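Local coordinates for p800 reaction center core protein (Heliobacterium modesticaldum, PDB 5V8K) that forms the symmetric homodimeric core of a photosynthetic reaction centre, holding bacteriochlorophylls and a [4Fe-4S] cluster for light-driven charge separation and electron transfer across the membrane, at residues H214-Q226 and V260-F274. Numbering follows the deposited sequence.
Sequences HFATVVFAMIIWQ and VKQAILGHLVMGIMF. With GBF (Bacteriochlorophyll g), chain Y.
Phe215 is the knob that locks helix 200-224 against helix 258-291, filling a hole made by His267, Met270, Gly271 and Phe274. Its CG lies anti to the carbonyl carbon (chi1 -87°), which lays one ring face over the backbone at Met270 and Gly271. CB meets Gly271 CA at 3.5 Å; a CB on that glycine would clash. The ring meets two aromatic neighbours without true stacking: CE1 comes to 3.6 Å from His267 CD2 with the planes at 50°, whereas Phe274, nearer parallel, is displaced with hardly any overlap. Shortened to an alanine here, the knob is likely to leave a gap over Gly271 and the His267 and Phe274 rings without the neighbour between them.

His267 returns the interlock as a knob among Phe215, Val218, Val219 and Met222. The extended Met222 chain sets CE over one imidazole face, a CH-pi contact 3.8 Å from its centroid. His267 ND1 donates almost straight to Ala263 O at 2.7 Å, fixing the ring's rotation and leaving NE2 to ligate the magnesium of a bacteriochlorophyll g.

Val219 CG2 packs on the backbone at Leu268 N. Apolar pairs follow: Val219 CG1 with Ile264 CG2, Met222 CB 3.7 Å from Ile264 CG1, and Ile223 CG1 on Ile264 CD1.

The axes of 214-224 and 260-274 run antiparallel, 161° between their directions, and come within 8.6 Å. The tail of a second bacteriochlorophyll g passes Ala216, Leu268 and Ile272; Phe220 turns a ring edge to its macrocycle, CE2 3.5 Å from the pigment's NC. This is a knobs-into-holes transmembrane helix pair in the pigment-binding core of a type I reaction centre.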
ATOM      1  N   HIS A 214      17.188  26.516  -3.518  1.00 39.27           N
ATOM      2  CA  HIS A 214      17.622  27.011  -2.211  1.00 43.34           C
ATOM      3  C   HIS A 214      17.367  25.965  -1.131  1.00 41.91           C
ATOM      4  O   HIS A 214      18.231  25.690  -0.299  1.00 38.19           O
ATOM      5  CB  HIS A 214      16.885  28.312  -1.885  1.00 39.49           C
ATOM      6  CG  HIS A 214      17.429  29.532  -2.567  1.00 42.60           C
ATOM      7  ND1 HIS A 214      18.762  29.689  -2.880  1.00 43.45           N
ATOM      8  CD2 HIS A 214      16.812  30.668  -2.980  1.00 41.60           C
ATOM      9  CE1 HIS A 214      18.944  30.869  -3.455  1.00 47.62           C
ATOM     10  NE2 HIS A 214      17.777  31.487  -3.519  1.00 45.68           N
ATOM     11  N   PHE A 215      16.181  25.357  -1.140  1.00 38.45           N
ATOM     12  CA  PHE A 215      15.881  24.305  -0.174  1.00 37.37           C
ATOM     13  C   PHE A 215      16.927  23.202  -0.204  1.00 40.95           C
ATOM     14  O   PHE A 215      17.381  22.724   0.847  1.00 38.03           O
ATOM     15  CB  PHE A 215      14.506  23.686  -0.446  1.00 36.45           C
ATOM     16  CG  PHE A 215      13.360  24.377   0.190  1.00 36.10           C
ATOM     17  CD1 PHE A 215      13.128  24.237   1.557  1.00 35.88           C
ATOM     18  CD2 PHE A 215      12.456  25.093  -0.568  1.00 37.44           C
ATOM     19  CE1 PHE A 215      12.046  24.825   2.149  1.00 37.88           C
ATOM     20  CE2 PHE A 215      11.365  25.693   0.016  1.00 36.15           C
ATOM     21  CZ  PHE A 215      11.152  25.570   1.371  1.00 39.53           C
ATOM     22  N   ALA A 216      17.295  22.745  -1.412  1.00 38.19           N
ATOM     23  CA  ALA A 216      18.311  21.706  -1.521  1.00 40.17           C
ATOM     24  C   ALA A 216      19.651  22.177  -0.964  1.00 39.26           C
ATOM     25  O   ALA A 216      20.342  21.411  -0.281  1.00 43.09           O
ATOM     26  CB  ALA A 216      18.457  21.253  -2.976  1.00 40.92           C
ATOM     27  N   THR A 217      20.047  23.430  -1.229  1.00 41.41           N
ATOM     28  CA  THR A 217      21.305  23.887  -0.646  1.00 41.70           C
ATOM     29  C   THR A 217      21.194  23.957   0.875  1.00 45.08           C
ATOM     30  O   THR A 217      22.188  23.743   1.580  1.00 41.00           O
ATOM     31  CB  THR A 217      21.746  25.241  -1.228  1.00 43.80           C
ATOM     32  OG1 THR A 217      20.824  26.290  -0.912  1.00 42.11           O
ATOM     33  CG2 THR A 217      21.895  25.145  -2.704  1.00 44.50           C
ATOM     34  N   VAL A 218      19.996  24.208   1.399  1.00 41.04           N
ATOM     35  CA  VAL A 218      19.827  24.273   2.841  1.00 40.35           C
ATOM     36  C   VAL A 218      19.914  22.880   3.458  1.00 40.51           C
ATOM     37  O   VAL A 218      20.491  22.705   4.538  1.00 42.83           O
ATOM     38  CB  VAL A 218      18.507  24.979   3.198  1.00 41.59           C
ATOM     39  CG1 VAL A 218      18.196  24.809   4.706  1.00 39.79           C
ATOM     40  CG2 VAL A 218      18.606  26.460   2.854  1.00 38.12           C
ATOM     41  N   VAL A 219      19.306  21.881   2.811  1.00 39.18           N
ATOM     42  CA  VAL A 219      19.432  20.491   3.255  1.00 38.22           C
ATOM     43  C   VAL A 219      20.904  20.122   3.420  1.00 40.49           C
ATOM     44  O   VAL A 219      21.327  19.621   4.468  1.00 38.66           O
ATOM     45  CB  VAL A 219      18.709  19.547   2.270  1.00 36.71           C
ATOM     46  CG1 VAL A 219      19.080  18.060   2.511  1.00 37.27           C
ATOM     47  CG2 VAL A 219      17.225  19.686   2.424  1.00 34.61           C
ATOM     48  N   PHE A 220      21.709  20.367   2.382  1.00 43.27           N
ATOM     49  CA  PHE A 220      23.128  20.013   2.464  1.00 44.33           C
ATOM     50  C   PHE A 220      23.844  20.863   3.525  1.00 44.63           C
ATOM     51  O   PHE A 220      24.703  20.358   4.265  1.00 46.33           O
ATOM     52  CB  PHE A 220      23.814  20.165   1.096  1.00 42.15           C
ATOM     53  CG  PHE A 220      23.585  19.002   0.143  1.00 45.64           C
ATOM     54  CD1 PHE A 220      22.414  18.897  -0.597  1.00 42.42           C
ATOM     55  CD2 PHE A 220      24.568  18.025  -0.023  1.00 45.90           C
ATOM     56  CE1 PHE A 220      22.219  17.828  -1.482  1.00 44.99           C
ATOM     57  CE2 PHE A 220      24.381  16.960  -0.901  1.00 45.66           C
ATOM     58  CZ  PHE A 220      23.199  16.865  -1.632  1.00 45.86           C
ATOM     59  N   ALA A 221      23.511  22.152   3.622  1.00 40.96           N
ATOM     60  CA  ALA A 221      24.186  22.996   4.601  1.00 41.27           C
ATOM     61  C   ALA A 221      23.859  22.560   6.035  1.00 43.60           C
ATOM     62  O   ALA A 221      24.705  22.641   6.928  1.00 42.36           O
ATOM     63  CB  ALA A 221      23.804  24.456   4.386  1.00 41.42           C
ATOM     64  N   MET A 222      22.641  22.097   6.276  1.00 41.71           N
ATOM     65  CA  MET A 222      22.298  21.636   7.617  1.00 42.35           C
ATOM     66  C   MET A 222      23.065  20.387   8.032  1.00 42.84           C
ATOM     67  O   MET A 222      23.203  20.136   9.233  1.00 41.72           O
ATOM     68  CB  MET A 222      20.793  21.367   7.710  1.00 38.71           C
ATOM     69  CG  MET A 222      19.935  22.590   7.712  1.00 40.31           C
ATOM     70  SD  MET A 222      18.168  22.174   7.731  1.00 39.11           S
ATOM     71  CE  MET A 222      17.382  23.781   8.016  1.00 40.05           C
ATOM     72  N   ILE A 223      23.514  19.569   7.076  1.00 40.21           N
ATOM     73  CA  ILE A 223      24.363  18.423   7.394  1.00 36.41           C
ATOM     74  C   ILE A 223      25.814  18.858   7.583  1.00 43.85           C
ATOM     75  O   ILE A 223      26.523  18.331   8.446  1.00 42.36           O
ATOM     76  CB  ILE A 223      24.242  17.357   6.291  1.00 39.41           C
ATOM     77  CG1 ILE A 223      22.813  16.813   6.215  1.00 36.27           C
ATOM     78  CG2 ILE A 223      25.262  16.205   6.498  1.00 36.61           C
ATOM     79  CD1 ILE A 223      22.613  15.947   4.966  1.00 34.27           C
ATOM     80  N   ILE A 224      26.278  19.790   6.760  1.00 44.26           N
ATOM     81  CA  ILE A 224      27.697  20.092   6.631  1.00 44.23           C
ATOM     82  C   ILE A 224      28.113  21.229   7.556  1.00 46.04           C
ATOM     83  O   ILE A 224      29.179  21.173   8.162  1.00 47.68           O
ATOM     84  CB  ILE A 224      28.023  20.402   5.153  1.00 44.97           C
ATOM     85  CG1 ILE A 224      27.846  19.132   4.312  1.00 41.24           C
ATOM     86  CG2 ILE A 224      29.437  20.909   4.995  1.00 48.21           C
ATOM     87  CD1 ILE A 224      27.884  19.359   2.817  1.00 43.60           C
ATOM     88  N   TRP A 225      27.278  22.260   7.715  1.00 48.17           N
ATOM     89  CA  TRP A 225      27.619  23.436   8.528  1.00 48.04           C
ATOM     90  C   TRP A 225      26.961  23.236   9.887  1.00 47.02           C
ATOM     91  O   TRP A 225      25.823  23.649  10.126  1.00 46.86           O
ATOM     92  CB  TRP A 225      27.186  24.726   7.833  1.00 45.02           C
ATOM     93  CG  TRP A 225      27.449  26.009   8.599  1.00 47.77           C
ATOM     94  CD1 TRP A 225      26.559  27.020   8.823  1.00 45.26           C
ATOM     95  CD2 TRP A 225      28.680  26.416   9.222  1.00 48.55           C
ATOM     96  NE1 TRP A 225      27.161  28.036   9.526  1.00 46.79           N
ATOM     97  CE2 TRP A 225      28.461  27.692   9.780  1.00 50.78           C
ATOM     98  CE3 TRP A 225      29.945  25.841   9.331  1.00 49.82           C
ATOM     99  CZ2 TRP A 225      29.448  28.385  10.477  1.00 53.74           C
ATOM    100  CZ3 TRP A 225      30.934  26.532  10.003  1.00 53.14           C
ATOM    101  CH2 TRP A 225      30.676  27.789  10.588  1.00 53.18           C
ATOM    102  N   GLN A 226      27.687  22.563  10.778  1.00 45.52           N
ATOM    103  CA  GLN A 226      27.159  22.138  12.070  1.00 46.44           C
ATOM    104  C   GLN A 226      27.761  22.903  13.245  1.00 48.07           C
ATOM    105  O   GLN A 226      27.666  22.464  14.392  1.00 48.44           O
ATOM    106  CB  GLN A 226      27.365  20.630  12.222  1.00 46.18           C
ATOM    107  CG  GLN A 226      26.118  19.833  11.797  1.00 43.50           C
ATOM    108  CD  GLN A 226      24.900  20.176  12.619  1.00 45.37           C
ATOM    109  OE1 GLN A 226      24.941  20.157  13.846  1.00 48.31           O
ATOM    110  NE2 GLN A 226      23.805  20.510  11.941  1.00 40.01           N
ATOM    111  N   VAL A 260      18.028  18.402  14.190  1.00 35.06           N
ATOM    112  CA  VAL A 260      18.571  18.790  12.897  1.00 34.99           C
ATOM    113  C   VAL A 260      17.900  17.970  11.789  1.00 34.84           C
ATOM    114  O   VAL A 260      17.505  18.494  10.745  1.00 35.40           O
ATOM    115  CB  VAL A 260      20.094  18.615  12.862  1.00 35.91           C
ATOM    116  CG1 VAL A 260      20.642  19.142  11.536  1.00 35.99           C
ATOM    117  CG2 VAL A 260      20.767  19.301  14.013  1.00 36.87           C
ATOM    118  N   LYS A 261      17.798  16.665  11.991  1.00 34.91           N
ATOM    119  CA  LYS A 261      17.212  15.825  10.954  1.00 38.25           C
ATOM    120  C   LYS A 261      15.716  16.060  10.784  1.00 36.91           C
ATOM    121  O   LYS A 261      15.204  15.859   9.679  1.00 37.35           O
ATOM    122  CB  LYS A 261      17.531  14.362  11.235  1.00 33.32           C
ATOM    123  CG  LYS A 261      18.977  14.101  11.023  1.00 34.11           C
ATOM    124  CD  LYS A 261      19.380  12.687  11.320  1.00 36.34           C
ATOM    125  CE  LYS A 261      19.367  12.412  12.762  1.00 35.47           C
ATOM    126  NZ  LYS A 261      19.724  11.014  13.064  1.00 37.33           N
ATOM    127  N   GLN A 262      15.011  16.536  11.816  1.00 39.39           N
ATOM    128  CA  GLN A 262      13.623  16.959  11.614  1.00 36.72           C
ATOM    129  C   GLN A 262      13.559  18.186  10.712  1.00 38.35           C
ATOM    130  O   GLN A 262      12.738  18.247   9.786  1.00 35.96           O
ATOM    131  CB  GLN A 262      12.938  17.247  12.945  1.00 36.08           C
ATOM    132  CG  GLN A 262      12.569  16.000  13.721  1.00 35.02           C
ATOM    133  CD  GLN A 262      12.224  16.278  15.197  1.00 35.57           C
ATOM    134  OE1 GLN A 262      11.684  17.325  15.539  1.00 35.78           O
ATOM    135  NE2 GLN A 262      12.503  15.321  16.052  1.00 36.90           N
ATOM    136  N   ALA A 263      14.449  19.148  10.928  1.00 33.52           N
ATOM    137  CA  ALA A 263      14.493  20.319  10.066  1.00 35.66           C
ATOM    138  C   ALA A 263      14.861  19.939   8.640  1.00 36.55           C
ATOM    139  O   ALA A 263      14.337  20.506   7.672  1.00 36.41           O
ATOM    140  CB  ALA A 263      15.496  21.321  10.594  1.00 35.38           C
ATOM    141  N   ILE A 264      15.780  18.995   8.498  1.00 36.09           N
ATOM    142  CA  ILE A 264      16.222  18.538   7.184  1.00 37.52           C
ATOM    143  C   ILE A 264      15.062  17.901   6.437  1.00 36.38           C
ATOM    144  O   ILE A 264      14.822  18.191   5.264  1.00 37.60           O
ATOM    145  CB  ILE A 264      17.401  17.562   7.338  1.00 38.24           C
ATOM    146  CG1 ILE A 264      18.652  18.350   7.686  1.00 36.93           C
ATOM    147  CG2 ILE A 264      17.620  16.744   6.045  1.00 37.81           C
ATOM    148  CD1 ILE A 264      19.804  17.497   8.077  1.00 36.13           C
ATOM    149  N   LEU A 265      14.327  17.025   7.107  1.00 34.30           N
ATOM    150  CA  LEU A 265      13.224  16.361   6.451  1.00 36.68           C
ATOM    151  C   LEU A 265      12.179  17.370   6.021  1.00 35.50           C
ATOM    152  O   LEU A 265      11.671  17.287   4.902  1.00 35.81           O
ATOM    153  CB  LEU A 265      12.637  15.280   7.345  1.00 32.40           C
ATOM    154  CG  LEU A 265      11.478  14.480   6.734  1.00 35.29           C
ATOM    155  CD1 LEU A 265      11.874  13.757   5.388  1.00 35.22           C
ATOM    156  CD2 LEU A 265      10.975  13.494   7.730  1.00 32.92           C
ATOM    157  N   GLY A 266      11.895  18.370   6.871  1.00 34.30           N
ATOM    158  CA  GLY A 266      10.985  19.428   6.473  1.00 33.86           C
ATOM    159  C   GLY A 266      11.429  20.169   5.229  1.00 33.38           C
ATOM    160  O   GLY A 266      10.616  20.444   4.346  1.00 32.76           O
ATOM    161  N   HIS A 267      12.719  20.484   5.128  1.00 32.08           N
ATOM    162  CA  HIS A 267      13.194  21.267   3.986  1.00 32.47           C
ATOM    163  C   HIS A 267      13.361  20.417   2.725  1.00 32.39           C
ATOM    164  O   HIS A 267      13.195  20.931   1.618  1.00 33.24           O
ATOM    165  CB  HIS A 267      14.498  21.969   4.333  1.00 33.15           C
ATOM    166  CG  HIS A 267      14.301  23.119   5.269  1.00 36.96           C
ATOM    167  ND1 HIS A 267      14.114  22.950   6.622  1.00 37.16           N
ATOM    168  CD2 HIS A 267      14.173  24.448   5.036  1.00 35.27           C
ATOM    169  CE1 HIS A 267      13.917  24.130   7.190  1.00 36.59           C
ATOM    170  NE2 HIS A 267      13.927  25.048   6.246  1.00 37.36           N
ATOM    171  N   LEU A 268      13.672  19.133   2.878  1.00 37.17           N
ATOM    172  CA  LEU A 268      13.685  18.217   1.746  1.00 35.03           C
ATOM    173  C   LEU A 268      12.303  18.090   1.123  1.00 35.60           C
ATOM    174  O   LEU A 268      12.142  18.172  -0.101  1.00 37.75           O
ATOM    175  CB  LEU A 268      14.188  16.853   2.222  1.00 37.67           C
ATOM    176  CG  LEU A 268      14.047  15.715   1.263  1.00 40.38           C
ATOM    177  CD1 LEU A 268      14.781  16.076  -0.013  1.00 41.92           C
ATOM    178  CD2 LEU A 268      14.566  14.443   1.917  1.00 40.04           C
ATOM    179  N   VAL A 269      11.340  17.869   1.982  1.00 34.65           N
ATOM    180  CA  VAL A 269       9.986  17.650   1.523  1.00 34.21           C
ATOM    181  C   VAL A 269       9.406  18.946   0.865  1.00 35.87           C
ATOM    182  O   VAL A 269       8.863  18.946  -0.217  1.00 36.12           O
ATOM    183  CB  VAL A 269       8.989  17.149   2.605  1.00 37.72           C
ATOM    184  CG1 VAL A 269       7.574  17.117   2.083  1.00 37.95           C
ATOM    185  CG2 VAL A 269       9.414  15.824   3.218  1.00 33.74           C
ATOM    186  N   MET A 270       9.597  20.074   1.526  1.00 38.30           N
ATOM    187  CA  MET A 270       9.051  21.339   1.021  1.00 38.22           C
ATOM    188  C   MET A 270       9.765  21.720  -0.284  1.00 38.49           C
ATOM    189  O   MET A 270       9.211  22.325  -1.158  1.00 39.31           O
ATOM    190  CB  MET A 270       9.134  22.539   2.015  1.00 40.93           C
ATOM    191  CG  MET A 270       8.279  22.423   3.249  1.00 51.12           C
ATOM    192  SD  MET A 270       6.566  22.657   2.836  1.00 55.89           S
ATOM    193  CE  MET A 270       5.946  23.463   4.275  1.00 53.67           C
ATOM    194  N   GLY A 271      11.048  21.459  -0.338  1.00 36.35           N
ATOM    195  CA  GLY A 271      11.797  21.751  -1.552  1.00 36.17           C
ATOM    196  C   GLY A 271      11.297  20.941  -2.739  1.00 36.71           C
ATOM    197  O   GLY A 271      11.100  21.476  -3.829  1.00 37.38           O
ATOM    198  N   ILE A 272      11.032  19.657  -2.530  1.00 38.51           N
ATOM    199  CA  ILE A 272      10.498  18.826  -3.605  1.00 38.24           C
ATOM    200  C   ILE A 272       9.152  19.378  -4.052  1.00 38.93           C
ATOM    201  O   ILE A 272       8.829  19.418  -5.249  1.00 38.02           O
ATOM    202  CB  ILE A 272      10.357  17.368  -3.147  1.00 37.99           C
ATOM    203  CG1 ILE A 272      11.738  16.719  -2.919  1.00 38.97           C
ATOM    204  CG2 ILE A 272       9.530  16.554  -4.132  1.00 40.21           C
ATOM    205  CD1 ILE A 272      12.617  16.620  -4.105  1.00 41.74           C
ATOM    206  N   MET A 273       8.362  19.779  -3.068  1.00 39.68           N
ATOM    207  CA  MET A 273       7.007  20.294  -3.336  1.00 41.00           C
ATOM    208  C   MET A 273       7.074  21.613  -4.182  1.00 44.99           C
ATOM    209  O   MET A 273       6.294  21.833  -5.088  1.00 44.65           O
ATOM    210  CB  MET A 273       6.105  20.483  -2.068  1.00 39.95           C
ATOM    211  CG  MET A 273       5.629  19.226  -1.369  1.00 41.18           C
ATOM    212  SD  MET A 273       5.160  19.503   0.329  1.00 51.35           S
ATOM    213  CE  MET A 273       3.700  20.489   0.195  1.00 51.93           C
ATOM    214  N   PHE A 274       7.996  22.497  -3.869  1.00 35.20           N
ATOM    215  CA  PHE A 274       8.119  23.738  -4.638  1.00 36.15           C
ATOM    216  C   PHE A 274       8.727  23.485  -6.018  1.00 36.53           C
ATOM    217  O   PHE A 274       8.399  24.191  -6.972  1.00 38.80           O
ATOM    218  CB  PHE A 274       8.952  24.774  -3.883  1.00 36.22           C
ATOM    219  CG  PHE A 274       8.158  25.598  -2.900  1.00 38.20           C
ATOM    220  CD1 PHE A 274       7.434  26.683  -3.341  1.00 37.26           C
ATOM    221  CD2 PHE A 274       8.132  25.280  -1.546  1.00 36.05           C
ATOM    222  CE1 PHE A 274       6.687  27.441  -2.452  1.00 38.19           C
ATOM    223  CE2 PHE A 274       7.383  26.031  -0.668  1.00 40.70           C
ATOM    224  CZ  PHE A 274       6.666  27.118  -1.123  1.00 38.35           C
TER
HETATM  225 MG   GBF Y1023      27.522  14.979  -1.517  1.00 45.49          MG
HETATM  226  CHA GBF Y1023      29.402  16.120   1.188  1.00 43.81           C
HETATM  227  CHB GBF Y1023      26.413  12.506   0.426  1.00 40.13           C
HETATM  228  CHC GBF Y1023      25.236  14.423  -4.030  1.00 38.79           C
HETATM  229  CHD GBF Y1023      28.235  18.180  -3.025  1.00 50.45           C
HETATM  230  NA  GBF Y1023      27.856  14.422   0.369  1.00 40.40           N
HETATM  231  C1A GBF Y1023      28.758  14.777   1.290  1.00 43.16           C
HETATM  232  C2A GBF Y1023      28.638  14.144   2.655  1.00 42.64           C
HETATM  233  C3A GBF Y1023      28.008  12.842   2.210  1.00 39.71           C
HETATM  234  C4A GBF Y1023      27.382  13.292   0.937  1.00 39.33           C
HETATM  235  CMA GBF Y1023      29.092  11.781   1.934  1.00 38.48           C
HETATM  236  CAA GBF Y1023      27.844  14.832   3.775  1.00 41.02           C
HETATM  237  CBA GBF Y1023      26.556  15.462   3.269  1.00 40.26           C
HETATM  238  CGA GBF Y1023      25.421  14.471   3.111  1.00 42.99           C
HETATM  239  O1A GBF Y1023      25.286  13.487   3.812  1.00 40.90           O
HETATM  240  O2A GBF Y1023      24.363  14.791   2.186  1.00 41.58           O
HETATM  241  NB  GBF Y1023      26.010  13.654  -1.737  1.00 40.04           N
HETATM  242  C1B GBF Y1023      25.734  12.659  -0.882  1.00 38.28           C
HETATM  243  C2B GBF Y1023      24.697  11.908  -1.431  1.00 41.08           C
HETATM  244  C3B GBF Y1023      24.378  12.447  -2.662  1.00 40.59           C
HETATM  245  C4B GBF Y1023      25.249  13.525  -2.852  1.00 42.35           C
HETATM  246  CMB GBF Y1023      24.009  10.716  -0.813  1.00 37.59           C
HETATM  247  CAB GBF Y1023      23.295  11.847  -3.462  1.00 45.98           C
HETATM  248  CBB GBF Y1023      22.720  12.259  -4.547  1.00 48.05           C
HETATM  249  NC  GBF Y1023      26.903  16.063  -3.125  1.00 47.97           N
HETATM  250  C1C GBF Y1023      26.022  15.675  -4.051  1.00 45.40           C
HETATM  251  C2C GBF Y1023      25.661  16.439  -5.271  1.00 54.76           C
HETATM  252  C3C GBF Y1023      26.586  17.497  -4.824  1.00 52.38           C
HETATM  253  C4C GBF Y1023      27.275  17.256  -3.640  1.00 49.99           C
HETATM  254  CMC GBF Y1023      26.129  15.627  -6.491  1.00 57.14           C
HETATM  255  CAC GBF Y1023      26.817  18.757  -5.570  1.00 56.65           C
HETATM  256  CBC GBF Y1023      26.103  19.068  -6.850  1.00 60.35           C
HETATM  257  ND  GBF Y1023      28.496  16.712  -1.165  1.00 47.56           N
HETATM  258  C1D GBF Y1023      28.790  17.881  -1.703  1.00 46.97           C
HETATM  259  C2D GBF Y1023      29.730  18.972  -0.972  1.00 50.19           C
HETATM  260  C3D GBF Y1023      29.847  18.099   0.089  1.00 44.15           C
HETATM  261  C4D GBF Y1023      29.179  16.854   0.027  1.00 42.51           C
HETATM  262  CMD GBF Y1023      30.281  20.338  -1.237  1.00 49.26           C
HETATM  263  CAD GBF Y1023      30.720  18.062   1.274  1.00 44.47           C
HETATM  264  OBD GBF Y1023      31.267  18.970   1.980  1.00 44.28           O
HETATM  265  CBD GBF Y1023      30.386  16.820   2.035  1.00 42.67           C
HETATM  266  CGD GBF Y1023      31.624  16.003   2.206  1.00 46.15           C
HETATM  267  O1D GBF Y1023      32.000  15.186   1.354  1.00 47.34           O
HETATM  268  O2D GBF Y1023      32.408  16.239   3.378  1.00 50.71           O
HETATM  269  CED GBF Y1023      33.611  15.490   3.491  1.00 48.42           C
HETATM  270  C1  GBF Y1023      23.272  13.892   2.006  1.00 35.75           C
HETATM  271  C2  GBF Y1023      22.178  14.636   1.309  1.00 36.44           C
HETATM  272  C3  GBF Y1023      21.066  14.014   0.916  1.00 43.14           C
HETATM  273  C4  GBF Y1023      20.923  12.545   1.126  1.00 40.53           C
HETATM  274  C5  GBF Y1023      19.971  14.800   0.238  1.00 39.88           C
HETATM  275  C6  GBF Y1023      19.959  14.456  -1.265  1.00 43.00           C
HETATM  276  C7  GBF Y1023      18.801  15.140  -1.977  1.00 46.80           C
HETATM  277  C8  GBF Y1023      18.921  15.680  -3.212  1.00 49.16           C
HETATM  278  C9  GBF Y1023      20.215  15.616  -3.989  1.00 42.23           C
HETATM  279  C10 GBF Y1023      17.753  16.319  -3.925  1.00 52.07           C
HETATM  280  C11 GBF Y1023      16.919  17.245  -3.114  1.00 44.20           C
HETATM  281  C12 GBF Y1023      16.007  18.087  -3.983  1.00 43.08           C
HETATM  282  C13 GBF Y1023      15.318  19.124  -3.472  1.00 43.36           C
HETATM  283  C14 GBF Y1023      14.437  19.927  -4.375  1.00 41.71           C
HETATM  284  C15 GBF Y1023      15.405  19.495  -2.003  1.00 37.60           C